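Chitin binding protein (Streptomyces lividans, PDB 5FTZ) is a copper-dependent lytic polysaccharide monooxygenase of family AA10 that probably binds chitin and cleaves its chains by oxidation. Local coordinates at residues A[16-21]-A[69-74]. Residues are numbered along the deposited sequence; the frame is centred on the assembly and turned at random.
Sequences NGTVGG and AWPTTR
Val19 overlaps both Pro71 and Trp70 with its two methyl groups. Val19 CG2 rests on the proline ring, 3.6 Å from Pro71 CD. Val19 CG1 reaches the indole, with Trp70 CZ3 4.0 Å away, and meets the ring obliquely. CG1 is anti to the backbone N (chi1 168°), which spreads the two methyls over the two neighbours. Thr18 adds a smaller contact through its methyl, where Thr18 CG2 lies 4.0 Å from Pro71 CG. The hydroxyl of Thr18 turns back to its own loop. Asn16 OD1 accepts twice, from Thr18 OG1 at 2.6 Å and from Thr18 N at 3.0 Å. The second bond lies in the carbonyl plane and closes an Asx turn; the hydroxyl comes in tilted 31° from that plane. The hydroxyl bond holds the Thr18 side chain in a rotation that leaves its methyl for the proline. The Trp70 indole NH bonds to Ser61 O, and Arg10 makes a cation-pi contact with the ring. Gln64 and Pro65 also touch Val19. The contact joins the loop after helix 10-15 to the chain entering strand 73-74 of the beta-sandwich core. Carbon meets carbon throughout, which implies that the direct contact rests on van der Waals and hydrophobic packing.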
loop_
_atom_site.group_PDB
_atom_site.type_symbol
_atom_site.label_atom_id
_atom_site.label_comp_id
_atom_site.label_asym_id
_atom_site.label_seq_id
_atom_site.Cartn_x
_atom_site.Cartn_y
_atom_site.Cartn_z
ATOM N N ASN A 16 -19.959 27.007 -0.410
ATOM C CA ASN A 16 -19.546 28.213 0.259
ATOM C C ASN A 16 -20.527 29.365 0.097
ATOM O O ASN A 16 -20.266 30.441 0.616
ATOM C CB ASN A 16 -18.086 28.547 -0.030
ATOM C CG ASN A 16 -17.876 29.162 -1.329
ATOM O OD1 ASN A 16 -18.833 29.510 -2.044
ATOM N ND2 ASN A 16 -16.556 29.259 -1.723
ATOM N N GLY A 17 -21.633 29.130 -0.596
ATOM C CA GLY A 17 -22.644 30.175 -0.704
ATOM C C GLY A 17 -22.544 30.961 -1.974
ATOM O O GLY A 17 -23.367 31.845 -2.226
ATOM N N THR A 18 -21.529 30.699 -2.792
ATOM C CA THR A 18 -21.335 31.497 -3.975
ATOM C C THR A 18 -22.356 31.174 -5.059
ATOM O O THR A 18 -22.715 32.072 -5.839
ATOM C CB THR A 18 -19.901 31.329 -4.529
ATOM O OG1 THR A 18 -18.969 31.675 -3.464
ATOM C CG2 THR A 18 -19.627 32.277 -5.676
ATOM N N VAL A 19 -22.738 29.914 -5.135
ATOM C CA VAL A 19 -23.690 29.406 -6.107
ATOM C C VAL A 19 -24.775 28.738 -5.329
ATOM O O VAL A 19 -24.504 27.859 -4.523
ATOM C CB VAL A 19 -22.979 28.355 -7.028
ATOM C CG1 VAL A 19 -23.923 27.576 -7.876
ATOM C CG2 VAL A 19 -21.973 29.088 -7.904
ATOM N N GLY A 20 -26.008 29.087 -5.624
ATOM C CA GLY A 20 -27.149 28.436 -4.986
ATOM C C GLY A 20 -27.734 27.317 -5.825
ATOM O O GLY A 20 -27.442 27.183 -7.017
ATOM N N GLY A 21 -28.578 26.483 -5.243
ATOM C CA GLY A 21 -29.372 25.523 -5.994
ATOM C C GLY A 21 -28.688 24.207 -6.342
ATOM O O GLY A 21 -29.232 23.434 -7.091
ATOM N N ALA A 69 -23.612 31.682 -15.946
ATOM C CA ALA A 69 -22.287 31.097 -15.990
ATOM C C ALA A 69 -21.741 30.746 -14.599
ATOM O O ALA A 69 -22.008 31.397 -13.599
ATOM C CB ALA A 69 -21.323 32.065 -16.651
ATOM N N TRP A 70 -20.992 29.656 -14.512
ATOM C CA TRP A 70 -20.266 29.384 -13.302
ATOM C C TRP A 70 -19.321 30.515 -13.007
ATOM O O TRP A 70 -18.767 31.094 -13.902
ATOM C CB TRP A 70 -19.443 28.101 -13.392
ATOM C CG TRP A 70 -20.232 26.816 -13.458
ATOM C CD1 TRP A 70 -20.506 26.085 -14.571
ATOM C CD2 TRP A 70 -20.778 26.100 -12.342
ATOM N NE1 TRP A 70 -21.209 24.992 -14.221
ATOM C CE2 TRP A 70 -21.407 24.972 -12.860
ATOM C CE3 TRP A 70 -20.789 26.312 -10.961
ATOM C CZ2 TRP A 70 -22.031 24.037 -12.044
ATOM C CZ3 TRP A 70 -21.426 25.358 -10.163
ATOM C CH2 TRP A 70 -22.013 24.268 -10.698
ATOM N N PRO A 71 -19.144 30.848 -11.719
ATOM C CA PRO A 71 -18.071 31.817 -11.399
ATOM C C PRO A 71 -16.732 31.253 -11.717
ATOM O O PRO A 71 -16.517 30.038 -11.605
ATOM C CB PRO A 71 -18.201 32.035 -9.890
ATOM C CG PRO A 71 -18.921 30.890 -9.380
ATOM C CD PRO A 71 -19.764 30.325 -10.503
ATOM N N THR A 72 -15.783 32.117 -12.050
ATOM C CA THR A 72 -14.445 31.638 -12.444
ATOM C C THR A 72 -13.347 32.308 -11.623
ATOM O O THR A 72 -13.514 33.429 -11.134
ATOM C CB THR A 72 -14.108 31.939 -13.906
ATOM O OG1 THR A 72 -13.965 33.349 -14.097
ATOM C CG2 THR A 72 -15.125 31.460 -14.893
ATOM N N THR A 73 -12.208 31.634 -11.524
ATOM C CA THR A 73 -10.997 32.161 -10.963
ATOM C C THR A 73 -10.150 32.655 -12.144
ATOM O O THR A 73 -9.859 31.906 -13.085
ATOM C CB THR A 73 -10.246 31.101 -10.192
ATOM O OG1 THR A 73 -11.046 30.601 -9.109
ATOM C CG2 THR A 73 -8.924 31.619 -9.605
ATOM N N ARG A 74 -9.732 33.912 -12.114
ATOM C CA ARG A 74 -8.816 34.456 -13.104
ATOM C C ARG A 74 -7.417 33.959 -12.878
ATOM O O ARG A 74 -6.924 33.971 -11.741
ATOM C CB ARG A 74 -8.818 35.984 -13.015
ATOM C CG ARG A 74 -9.965 36.569 -13.842
ATOM C CD ARG A 74 -9.533 36.931 -15.283
#